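Local coordinates for protein secretion chaperonin CsaA (Picrophilus torridus, PDB 5ZDI) that probably binds tRNA through an OB-type domain and may act as a chaperone in protein secretion, at residues Q49-Y53 / D90-L94; I16-D22 / K55-K61; I10-I16 / E101-I106. One frame throughout, in Å; residues are numbered along the deposited sequence. Where two conformers were deposited one is given.

Interaction 1 of 3, residues Q49-Y53 / D90-L94; sequences QITNY and DGVKL. With GOL (glycerol), chain C.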
loop_
_atom_site.group_PDB
_atom_site.type_symbol
_atom_site.label_atom_id
_atom_site.label_comp_id
_atom_site.label_asym_id
_atom_site.label_seq_id
_atom_site.Cartn_x
_atom_site.Cartn_y
_atom_site.Cartn_z
ATOM N N GLN A 49 15.375 2.722 -0.510
ATOM C CA GLN A 49 16.106 3.082 0.729
ATOM C C GLN A 49 15.585 2.277 1.885
ATOM O O GLN A 49 14.995 2.828 2.851
ATOM C CB GLN A 49 15.974 4.593 0.981
ATOM C CG GLN A 49 16.674 5.369 -0.106
ATOM C CD GLN A 49 16.291 6.813 -0.094
ATOM O OE1 GLN A 49 16.306 7.424 0.966
ATOM N NE2 GLN A 49 16.104 7.377 -1.254
ATOM N N ILE A 50 15.863 0.983 1.819
ATOM C CA ILE A 50 15.389 -0.013 2.783
ATOM C C ILE A 50 16.539 -0.863 3.378
ATOM O O ILE A 50 16.389 -2.034 3.740
ATOM C CB ILE A 50 14.271 -0.873 2.221
ATOM C CG1 ILE A 50 14.743 -1.603 0.968
ATOM C CG2 ILE A 50 13.031 -0.007 1.920
ATOM C CD1 ILE A 50 13.692 -2.607 0.395
ATOM N N THR A 51 17.707 -0.234 3.535
ATOM C CA THR A 51 18.860 -0.980 4.023
ATOM C C THR A 51 18.812 -1.281 5.525
ATOM O O THR A 51 19.724 -1.922 6.070
ATOM C CB THR A 51 20.199 -0.277 3.680
ATOM O OG1 THR A 51 20.301 0.939 4.440
ATOM C CG2 THR A 51 20.230 -0.000 2.275
ATOM N N ASN A 52 17.772 -0.827 6.217
ATOM C CA ASN A 52 17.431 -1.392 7.498
ATOM C C ASN A 52 17.084 -2.854 7.461
ATOM O O ASN A 52 17.206 -3.574 8.479
ATOM C CB ASN A 52 16.329 -0.566 8.216
ATOM C CG ASN A 52 15.076 -0.214 7.319
ATOM O OD1 ASN A 52 15.224 0.240 6.139
ATOM N ND2 ASN A 52 13.832 -0.344 7.925
ATOM N N TYR A 53 16.663 -3.352 6.274
ATOM C CA TYR A 53 16.459 -4.765 6.091
ATOM C C TYR A 53 17.786 -5.359 5.583
ATOM O O TYR A 53 18.409 -4.764 4.725
ATOM C CB TYR A 53 15.409 -5.042 5.048
ATOM C CG TYR A 53 13.991 -4.679 5.415
ATOM C CD1 TYR A 53 13.574 -3.313 5.380
ATOM C CD2 TYR A 53 13.023 -5.639 5.627
ATOM C CE1 TYR A 53 12.281 -2.968 5.706
ATOM C CE2 TYR A 53 11.718 -5.299 5.941
ATOM C CZ TYR A 53 11.368 -3.960 5.967
ATOM O OH TYR A 53 10.048 -3.578 6.261
ATOM N N ASP A 90 11.243 3.973 13.268
ATOM C CA ASP A 90 12.294 2.932 13.131
ATOM C C ASP A 90 12.744 2.731 11.624
ATOM O O ASP A 90 13.140 1.639 11.248
ATOM C CB ASP A 90 11.747 1.655 13.816
ATOM C CG ASP A 90 12.801 0.512 13.991
ATOM O OD1 ASP A 90 13.973 0.849 14.311
ATOM O OD2 ASP A 90 12.456 -0.724 13.819
ATOM N N GLY A 91 12.749 3.796 10.801
ATOM C CA GLY A 91 12.988 3.679 9.385
ATOM C C GLY A 91 11.773 3.248 8.516
ATOM O O GLY A 91 10.625 3.145 8.990
ATOM N N VAL A 92 12.082 3.019 7.262
ATOM C CA VAL A 92 11.106 2.642 6.281
ATOM C C VAL A 92 10.675 1.194 6.559
ATOM O O VAL A 92 11.479 0.304 6.586
ATOM C CB VAL A 92 11.651 2.805 4.882
ATOM C CG1 VAL A 92 10.650 2.312 3.818
ATOM C CG2 VAL A 92 11.959 4.296 4.592
ATOM N N LYS A 93 9.354 0.967 6.629
ATOM C CA LYS A 93 8.807 -0.367 6.838
ATOM C C LYS A 93 7.940 -0.671 5.621
ATOM O O LYS A 93 6.894 -0.034 5.392
ATOM C CB LYS A 93 7.974 -0.396 8.091
ATOM C CG LYS A 93 8.784 -0.162 9.344
ATOM C CD LYS A 93 9.625 -1.402 9.748
ATOM C CE LYS A 93 10.322 -1.106 11.062
ATOM N NZ LYS A 93 11.175 -2.190 11.503
ATOM N N LEU A 94 8.365 -1.664 4.866
ATOM C CA LEU A 94 7.626 -2.087 3.666
ATOM C C LEU A 94 6.168 -2.418 3.947
ATOM O O LEU A 94 5.820 -3.055 4.965
ATOM C CB LEU A 94 8.253 -3.304 2.990
ATOM C CG LEU A 94 9.666 -2.991 2.438
ATOM C CD1 LEU A 94 10.358 -4.308 2.087
ATOM C CD2 LEU A 94 9.584 -1.982 1.268
HETATM C C1 GOL C . 13.594 -3.556 9.261
HETATM O O1 GOL C . 13.555 -2.353 10.066
HETATM C C2 GOL C . 13.185 -4.747 10.095
HETATM O O2 GOL C . 11.844 -4.588 10.591
HETATM C C3 GOL C . 13.219 -6.017 9.272
HETATM O O3 GOL C . 12.952 -7.093 10.168
HETATM O O HOH W 1 14.928 3.067 6.200
#

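Interaction 2 of 3, residues I16-D22 / K55-K61; sequences IIKEVSD and KDELINK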
loop_
_atom_site.group_PDB
_atom_site.type_symbol
_atom_site.label_atom_id
_atom_site.label_comp_id
_atom_site.label_asym_id
_atom_site.label_seq_id
_atom_site.Cartn_x
_atom_site.Cartn_y
_atom_site.Cartn_z
ATOM N N ILE A 16 7.214 -9.514 -6.133
ATOM C CA ILE A 16 8.059 -10.339 -5.230
ATOM C C ILE A 16 9.506 -10.034 -5.561
ATOM O O ILE A 16 9.942 -10.086 -6.740
ATOM C CB ILE A 16 7.738 -11.838 -5.344
ATOM C CG1 ILE A 16 8.615 -12.676 -4.400
ATOM C CG2 ILE A 16 7.931 -12.330 -6.764
ATOM C CD1 ILE A 16 8.071 -14.054 -4.105
ATOM N N ILE A 17 10.284 -9.707 -4.529
ATOM C CA ILE A 17 11.667 -9.405 -4.742
ATOM C C ILE A 17 12.439 -10.714 -5.031
ATOM O O ILE A 17 12.393 -11.670 -4.227
ATOM C CB ILE A 17 12.266 -8.678 -3.509
ATOM C CG1 ILE A 17 11.577 -7.308 -3.303
ATOM C CG2 ILE A 17 13.737 -8.533 -3.646
ATOM C CD1 ILE A 17 11.851 -6.635 -1.977
ATOM N N LYS A 18 13.231 -10.709 -6.095
ATOM C CA LYS A 18 14.007 -11.887 -6.494
ATOM C C LYS A 18 15.511 -11.748 -6.376
ATOM O O LYS A 18 16.173 -12.765 -6.219
ATOM C CB LYS A 18 13.649 -12.368 -7.893
ATOM C CG LYS A 18 12.171 -12.636 -8.100
ATOM C CD LYS A 18 11.577 -13.714 -7.208
ATOM C CE LYS A 18 12.143 -15.109 -7.464
ATOM N NZ LYS A 18 11.322 -16.067 -6.785
ATOM N N GLU A 19 16.043 -10.564 -6.467
ATOM C CA GLU A 19 17.470 -10.309 -6.320
ATOM C C GLU A 19 17.662 -8.967 -5.618
ATOM O O GLU A 19 16.833 -8.030 -5.786
ATOM C CB GLU A 19 18.161 -10.230 -7.675
ATOM C CG GLU A 19 18.121 -11.507 -8.436
ATOM C CD GLU A 19 19.220 -11.556 -9.509
ATOM O OE1 GLU A 19 19.592 -12.691 -9.866
ATOM O OE2 GLU A 19 19.685 -10.468 -9.934
ATOM N N VAL A 20 18.720 -8.852 -4.830
ATOM C CA VAL A 20 19.003 -7.613 -4.097
ATOM C C VAL A 20 20.498 -7.362 -4.177
ATOM O O VAL A 20 21.243 -8.312 -3.932
ATOM C CB VAL A 20 18.678 -7.694 -2.608
ATOM C CG1 VAL A 20 18.899 -6.310 -1.924
ATOM C CG2 VAL A 20 17.280 -8.136 -2.378
ATOM N N SER A 21 20.913 -6.121 -4.494
ATOM C CA SER A 21 22.339 -5.777 -4.472
ATOM C C SER A 21 22.508 -4.377 -3.879
ATOM O O SER A 21 21.595 -3.619 -3.806
ATOM C CB SER A 21 22.959 -5.837 -5.898
ATOM O OG SER A 21 22.500 -4.789 -6.743
ATOM N N ASP A 22 23.728 -4.047 -3.435
ATOM C CA ASP A 22 23.959 -2.684 -2.964
ATOM C C ASP A 22 23.942 -1.676 -4.098
ATOM O O ASP A 22 24.499 -1.945 -5.162
ATOM C CB ASP A 22 25.257 -2.557 -2.135
ATOM C CG ASP A 22 25.226 -3.392 -0.900
ATOM O OD1 ASP A 22 24.278 -3.247 -0.118
ATOM O OD2 ASP A 22 26.172 -4.147 -0.624
ATOM N N LYS A 55 19.718 -8.035 3.214
ATOM C CA LYS A 55 19.401 -8.545 1.889
ATOM C C LYS A 55 18.593 -9.831 1.999
ATOM O O LYS A 55 17.581 -9.992 1.306
ATOM C CB LYS A 55 20.650 -8.701 1.064
ATOM C CG LYS A 55 21.352 -7.374 0.746
ATOM C CD LYS A 55 22.530 -7.602 -0.215
ATOM C CE LYS A 55 23.806 -6.919 0.298
ATOM N NZ LYS A 55 25.022 -6.825 -0.611
ATOM N N ASP A 56 19.005 -10.755 2.868
ATOM C CA ASP A 56 18.272 -12.005 3.018
ATOM C C ASP A 56 16.847 -11.879 3.532
ATOM O O ASP A 56 16.037 -12.741 3.240
ATOM C CB ASP A 56 19.073 -13.022 3.850
ATOM C CG ASP A 56 20.214 -13.670 3.045
ATOM O OD1 ASP A 56 19.957 -14.233 1.948
ATOM O OD2 ASP A 56 21.359 -13.640 3.527
ATOM N N GLU A 57 16.517 -10.792 4.212
ATOM C CA GLU A 57 15.128 -10.495 4.577
ATOM C C GLU A 57 14.256 -10.083 3.432
ATOM O O GLU A 57 13.070 -10.247 3.524
ATOM C CB GLU A 57 15.045 -9.463 5.671
ATOM C CG GLU A 57 15.869 -9.918 6.913
ATOM C CD GLU A 57 15.835 -8.828 7.966
ATOM O OE1 GLU A 57 16.254 -7.679 7.785
ATOM O OE2 GLU A 57 15.339 -9.135 9.011
ATOM N N LEU A 58 14.839 -9.659 2.311
ATOM C CA LEU A 58 14.033 -9.165 1.226
ATOM C C LEU A 58 13.838 -10.233 0.136
ATOM O O LEU A 58 12.923 -10.151 -0.650
ATOM C CB LEU A 58 14.673 -7.903 0.654
ATOM C CG LEU A 58 14.879 -6.752 1.568
ATOM C CD1 LEU A 58 15.717 -5.641 0.963
ATOM C CD2 LEU A 58 13.499 -6.175 1.945
ATOM N N ILE A 59 14.744 -11.203 0.025
ATOM C CA ILE A 59 14.592 -12.255 -1.006
ATOM C C ILE A 59 13.267 -12.989 -0.824
ATOM O O ILE A 59 12.911 -13.497 0.282
ATOM C CB ILE A 59 15.768 -13.220 -0.935
ATOM C CG1 ILE A 59 17.081 -12.458 -1.228
ATOM C CG2 ILE A 59 15.548 -14.426 -1.831
ATOM C CD1 ILE A 59 17.307 -12.215 -2.693
ATOM N N ASN A 60 12.533 -13.094 -1.943
ATOM C CA ASN A 60 11.210 -13.647 -1.928
ATOM C C ASN A 60 10.164 -13.015 -1.033
ATOM O O ASN A 60 9.108 -13.606 -0.751
ATOM C CB ASN A 60 11.280 -15.216 -1.834
ATOM C CG ASN A 60 11.850 -15.801 -3.145
ATOM O OD1 ASN A 60 11.348 -15.418 -4.271
ATOM N ND2 ASN A 60 12.932 -16.617 -3.051
ATOM N N LYS A 61 10.386 -11.751 -0.657
ATOM C CA LYS A 61 9.369 -10.973 0.024
ATOM C C LYS A 61 8.364 -10.342 -0.945
ATOM O O LYS A 61 8.782 -9.719 -1.953
ATOM C CB LYS A 61 10.060 -9.869 0.852
ATOM C CG LYS A 61 9.168 -9.232 1.880
ATOM C CD LYS A 61 9.886 -8.062 2.501
ATOM C CE LYS A 61 9.001 -7.115 3.364
ATOM N NZ LYS A 61 8.295 -7.796 4.381
HETATM O O HOH W 2 25.650 -6.176 -3.373
#

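Interaction 3 of 3, residues I10-I16 / E101-I106; sequences IDIRVGI and EPGDKI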
loop_
_atom_site.group_PDB
_atom_site.type_symbol
_atom_site.label_atom_id
_atom_site.label_comp_id
_atom_site.label_asym_id
_atom_site.label_seq_id
_atom_site.Cartn_x
_atom_site.Cartn_y
_atom_site.Cartn_z
ATOM N N ILE A 10 -3.264 5.592 -10.708
ATOM C CA ILE A 10 -2.052 4.915 -10.229
ATOM C C ILE A 10 -2.225 3.374 -10.301
ATOM O O ILE A 10 -3.197 2.816 -9.834
ATOM C CB ILE A 10 -1.663 5.288 -8.763
ATOM C CG1 ILE A 10 -1.910 6.768 -8.418
ATOM C CG2 ILE A 10 -0.183 4.923 -8.528
ATOM C CD1 ILE A 10 -1.146 7.746 -9.237
ATOM N N ASP A 11 -1.281 2.730 -10.942
ATOM C CA ASP A 11 -1.268 1.308 -11.094
ATOM C C ASP A 11 -0.388 0.679 -10.011
ATOM O O ASP A 11 0.856 0.774 -10.080
ATOM C CB ASP A 11 -0.837 0.898 -12.494
ATOM C CG ASP A 11 -1.173 -0.581 -12.789
ATOM O OD1 ASP A 11 -1.801 -1.254 -11.932
ATOM O OD2 ASP A 11 -0.898 -1.050 -13.924
ATOM N N ILE A 12 -1.039 0.111 -9.006
ATOM C CA ILE A 12 -0.295 -0.429 -7.840
ATOM C C ILE A 12 -0.438 -1.938 -7.864
ATOM O O ILE A 12 -1.598 -2.467 -7.933
ATOM C CB ILE A 12 -0.750 0.174 -6.533
ATOM C CG1 ILE A 12 -0.717 1.705 -6.628
ATOM C CG2 ILE A 12 0.074 -0.388 -5.379
ATOM C CD1 ILE A 12 -1.291 2.412 -5.415
ATOM N N ARG A 13 0.710 -2.630 -7.888
ATOM C CA ARG A 13 0.727 -4.117 -7.921
ATOM C C ARG A 13 1.457 -4.775 -6.798
ATOM O O ARG A 13 2.465 -4.243 -6.288
ATOM C CB ARG A 13 1.362 -4.560 -9.200
ATOM C CG ARG A 13 0.691 -4.075 -10.482
ATOM C CD ARG A 13 -0.776 -4.524 -10.627
ATOM N NE ARG A 13 -1.212 -3.980 -11.937
ATOM C CZ ARG A 13 -1.173 -4.652 -13.091
ATOM N NH1 ARG A 13 -1.056 -5.986 -13.097
ATOM N NH2 ARG A 13 -1.418 -3.985 -14.241
ATOM N N VAL A 14 1.111 -6.040 -6.577
ATOM C CA VAL A 14 1.934 -6.924 -5.802
ATOM C C VAL A 14 3.106 -7.368 -6.655
ATOM O O VAL A 14 2.947 -7.631 -7.865
ATOM C CB VAL A 14 1.132 -8.152 -5.403
ATOM C CG1 VAL A 14 1.976 -9.153 -4.659
ATOM C CG2 VAL A 14 -0.101 -7.739 -4.578
ATOM N N GLY A 15 4.265 -7.352 -6.044
ATOM C CA GLY A 15 5.486 -7.844 -6.679
ATOM C C GLY A 15 6.228 -8.757 -5.679
ATOM O O GLY A 15 5.930 -8.679 -4.527
ATOM N N ILE A 16 7.214 -9.514 -6.133
ATOM C CA ILE A 16 8.059 -10.339 -5.230
ATOM C C ILE A 16 9.506 -10.034 -5.561
ATOM O O ILE A 16 9.942 -10.086 -6.740
ATOM C CB ILE A 16 7.738 -11.838 -5.344
ATOM C CG1 ILE A 16 8.615 -12.676 -4.400
ATOM C CG2 ILE A 16 7.931 -12.330 -6.764
ATOM C CD1 ILE A 16 8.071 -14.054 -4.105
ATOM N N GLU A 101 -0.636 -12.910 -5.484
ATOM C CA GLU A 101 0.398 -13.271 -6.423
ATOM C C GLU A 101 0.976 -12.044 -7.094
ATOM O O GLU A 101 0.312 -11.062 -7.295
ATOM C CB GLU A 101 -0.131 -14.319 -7.418
ATOM C CG GLU A 101 -0.495 -15.697 -6.793
ATOM C CD GLU A 101 0.691 -16.379 -6.063
ATOM O OE1 GLU A 101 1.875 -16.149 -6.409
ATOM O OE2 GLU A 101 0.474 -17.074 -5.036
ATOM N N PRO A 102 2.241 -12.126 -7.530
ATOM C CA PRO A 102 2.805 -11.041 -8.349
ATOM C C PRO A 102 1.966 -10.636 -9.558
ATOM O O PRO A 102 1.461 -11.543 -10.273
ATOM C CB PRO A 102 4.149 -11.649 -8.752
ATOM C CG PRO A 102 4.535 -12.515 -7.658
ATOM C CD PRO A 102 3.227 -13.170 -7.255
ATOM N N GLY A 103 1.690 -9.329 -9.717
ATOM C CA GLY A 103 0.782 -8.779 -10.745
ATOM C C GLY A 103 -0.622 -8.549 -10.249
ATOM O O GLY A 103 -1.360 -7.778 -10.905
ATOM N N ASP A 104 -0.945 -9.065 -9.062
ATOM C CA ASP A 104 -2.269 -8.719 -8.481
ATOM C C ASP A 104 -2.340 -7.225 -8.232
ATOM O O ASP A 104 -1.343 -6.581 -7.816
ATOM C CB ASP A 104 -2.589 -9.504 -7.221
ATOM C CG ASP A 104 -2.968 -10.953 -7.510
ATOM O OD1 ASP A 104 -3.168 -11.267 -8.737
ATOM O OD2 ASP A 104 -2.995 -11.724 -6.511
ATOM N N LYS A 105 -3.537 -6.661 -8.459
ATOM C CA LYS A 105 -3.742 -5.198 -8.459
ATOM C C LYS A 105 -4.416 -4.735 -7.218
ATOM O O LYS A 105 -5.342 -5.348 -6.714
ATOM C CB LYS A 105 -4.547 -4.749 -9.675
ATOM C CG LYS A 105 -4.624 -3.274 -9.877
ATOM C CD LYS A 105 -4.992 -2.920 -11.337
ATOM C CE LYS A 105 -5.465 -1.478 -11.447
ATOM N NZ LYS A 105 -4.380 -0.487 -11.283
ATOM N N ILE A 106 -3.964 -3.569 -6.739
ATOM C CA ILE A 106 -4.577 -2.976 -5.567
ATOM C C ILE A 106 -5.869 -2.266 -5.996
ATOM O O ILE A 106 -5.872 -1.513 -6.948
ATOM C CB ILE A 106 -3.585 -2.014 -4.802
ATOM C CG1 ILE A 106 -2.647 -2.835 -3.884
ATOM C CG2 ILE A 106 -4.380 -0.967 -3.993
ATOM C CD1 ILE A 106 -1.896 -4.016 -4.484
HETATM O O HOH W 3 -4.082 -0.009 -8.455
HETATM O O HOH W 4 -4.438 2.039 -12.696
#

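Interaction 1 of 3, residues Q49-Y53 / D90-L94
Asn52 and Tyr53 reach from the loop after strand 43-48 to the backbone of strand 91-97. The amide of Asn52 gives ND2 to the carbonyl O of Val92 at 2.8 Å in an almost straight bond (176° at the hydrogen), and that oxygen lies in the plane of the amide. The same nitrogen turns to O1 of a glycerol, probably from the crystallisation liquor, so both of its N-H groups are engaged, one by the strand and one by the glycerol. Tyr53 is held at its hydroxyl: OH accepts the N-H of Leu94 at 2.9 Å, while Val92 O sits at the ring edge near CE1. Over one face of the ring lies glycerol C1; on the opposite face CD1 of Leu94 makes a CH-pi contact, 4.3 Å from the centroid and displaced toward the rim. Deeper in the contact, CG2 of Ile50 meets CG1 of Val92 at 3.8 Å and also touches CD2 of Leu94.

Further out, a water accepts the N-H of Val92 and donates to Asn52 OD1, so the oxygen and nitrogen ends of the amide are both tied to Val92, which fixes its rotation. Asn52 CG stands between its backbone N and carbonyl carbon (chi1 48°), which turns the amide toward the carbonyl of Val92. A type I turn from Ile50 to Tyr53 presents both side chains together. Lys93 bends at chi2 and brings NZ to two glycerol hydroxyls and to Asp90 OD2, a salt bridge of 3.0 Å. Tyr53 OH is also hydrogen-bonded to OD2 of Asp98 of the second subunit, so the ring joins loop, strand and dimer interface. Such a loop, leading from one barrel strand into helix 55-58 and packed on a neighbouring hairpin, is consistent with the OB fold of the tRNA-binding domain.

Interaction 2 of 3, residues I16-D22 / K55-K61
Ile17 pairs through its backbone with the turn that follows helix 55-58. Its N donates to the carbonyl O of Lys61 at 3.0 Å and close to straight (168°), while its O receives Asn60 N at 2.7 Å in a more bent bond (137°). The type II turn from Leu58 to Lys61, with Asn60 in a positive-phi conformation, directs that N-H at the strand. A CA-H...O contact from Ile16 to the same Lys61 carbonyl adds to the pairing.

Charged and polar side chains hold the outer margins. Lys18 folds back at chi2 and chi3, although its side chain sets out away from the turn, and places NZ on a lone pair of Asn60 OD1, in the carbonyl plane, at 2.6 Å. At the far end Lys55 NZ meets Asp22 OD2 at 2.9 Å from above the carboxylate plane, forming a salt bridge; a water accepts from both this NZ and Asp22 N.

In the OB fold a helix commonly lies between the third and fourth barrel strands, and helix 55-58, set between strands 43-48 and 62-66, is consistent with that place. Its chain then runs into strand 62-66, which pairs with strand 12-22. Lys18 and Glu19 both face Lys34 on the other neighbouring strand, a classic beta bulge.

Van der Waals contacts with carbonyl oxygens come next: CB and CG2 of Ile17 rest against Leu58 O, and CD1 of Ile16 lies 3.5 Å from Asn60 O. The apolar contacts fill the middle. Ile17 CD1 approaches Leu58 CB. Val20 spreads its two methyls: CG1, anti to the backbone N (chi1 -176°), packs on the aliphatic part of Lys55 at CG, 3.8 Å away, and CG2 touches Leu58 CB and Ile59 CD1.

Interaction 3 of 3, residues I10-I16 / E101-I106
Val14 pairs through its backbone with segment 101-106, in the tightly packed part of the contact. Val14 N donates to Asp104 O, and Val14 O receives Gly103 N at 2.8 Å, nearly straight at 175°; farther along, Ile106 N reaches Ile12 O. CA-H...O contacts fill in between, from Arg13 CA to Asp104 O and from Pro102 CA to Val14 O. On the buried side Ile106 CG1 packs against Ile12 CG2, its CD1 touches Val14 CG2, and Ala86 of the second subunit covers Val14 and Ile106. At the turn end, Pro102 CG packs on Ile16 CG2 at 3.5 Å.

The other side is polar and watered. Arg13 grips Asp11 side-on, NE to OD1 and NH2 to OD2, and its NH1 lies on a lone pair of Gly103 O at 2.8 Å. The bend at chi2 (-60°) lets the guanidinium span both partners. Lys105 NZ reaches the same Asp11 OD1 at 2.8 Å from the opposite face of the carboxylate, a shared acceptor that would probably temper the nearness of the two cations. Two waters accept from Lys105 NZ, and one of them also accepts from Ile12 N.

A type II turn from Glu101 to Asp104 leads into the short bridge of Arg13 with Lys105. Lys105 and Ile106 also pair antiparallel with a strand of the second subunit, extending the beta structure of this OB-type domain across the dimer.

From the N terminus, residues 10-16 and the rest of strand 12-22 carry both interaction 3 and interaction 2, which meet at Ile16. Interaction 3 closes the widest loop, holding the C-terminal segment 101-106 against the start of this strand, and the other two are nested inside it. Interaction 2 closes a shorter loop, tying strand 12-22 to helix 55-58 and its following turn. Interaction 1 begins within that loop and ends beyond it, tying the loop after strand 43-48 to strand 91-97, so the two cross; they also touch, Leu94 and Ile50 packing on Leu58. Interactions 1 and 3 lie on opposite sides of the chain's centre, about 20 Å between centres, and both contact the second subunit.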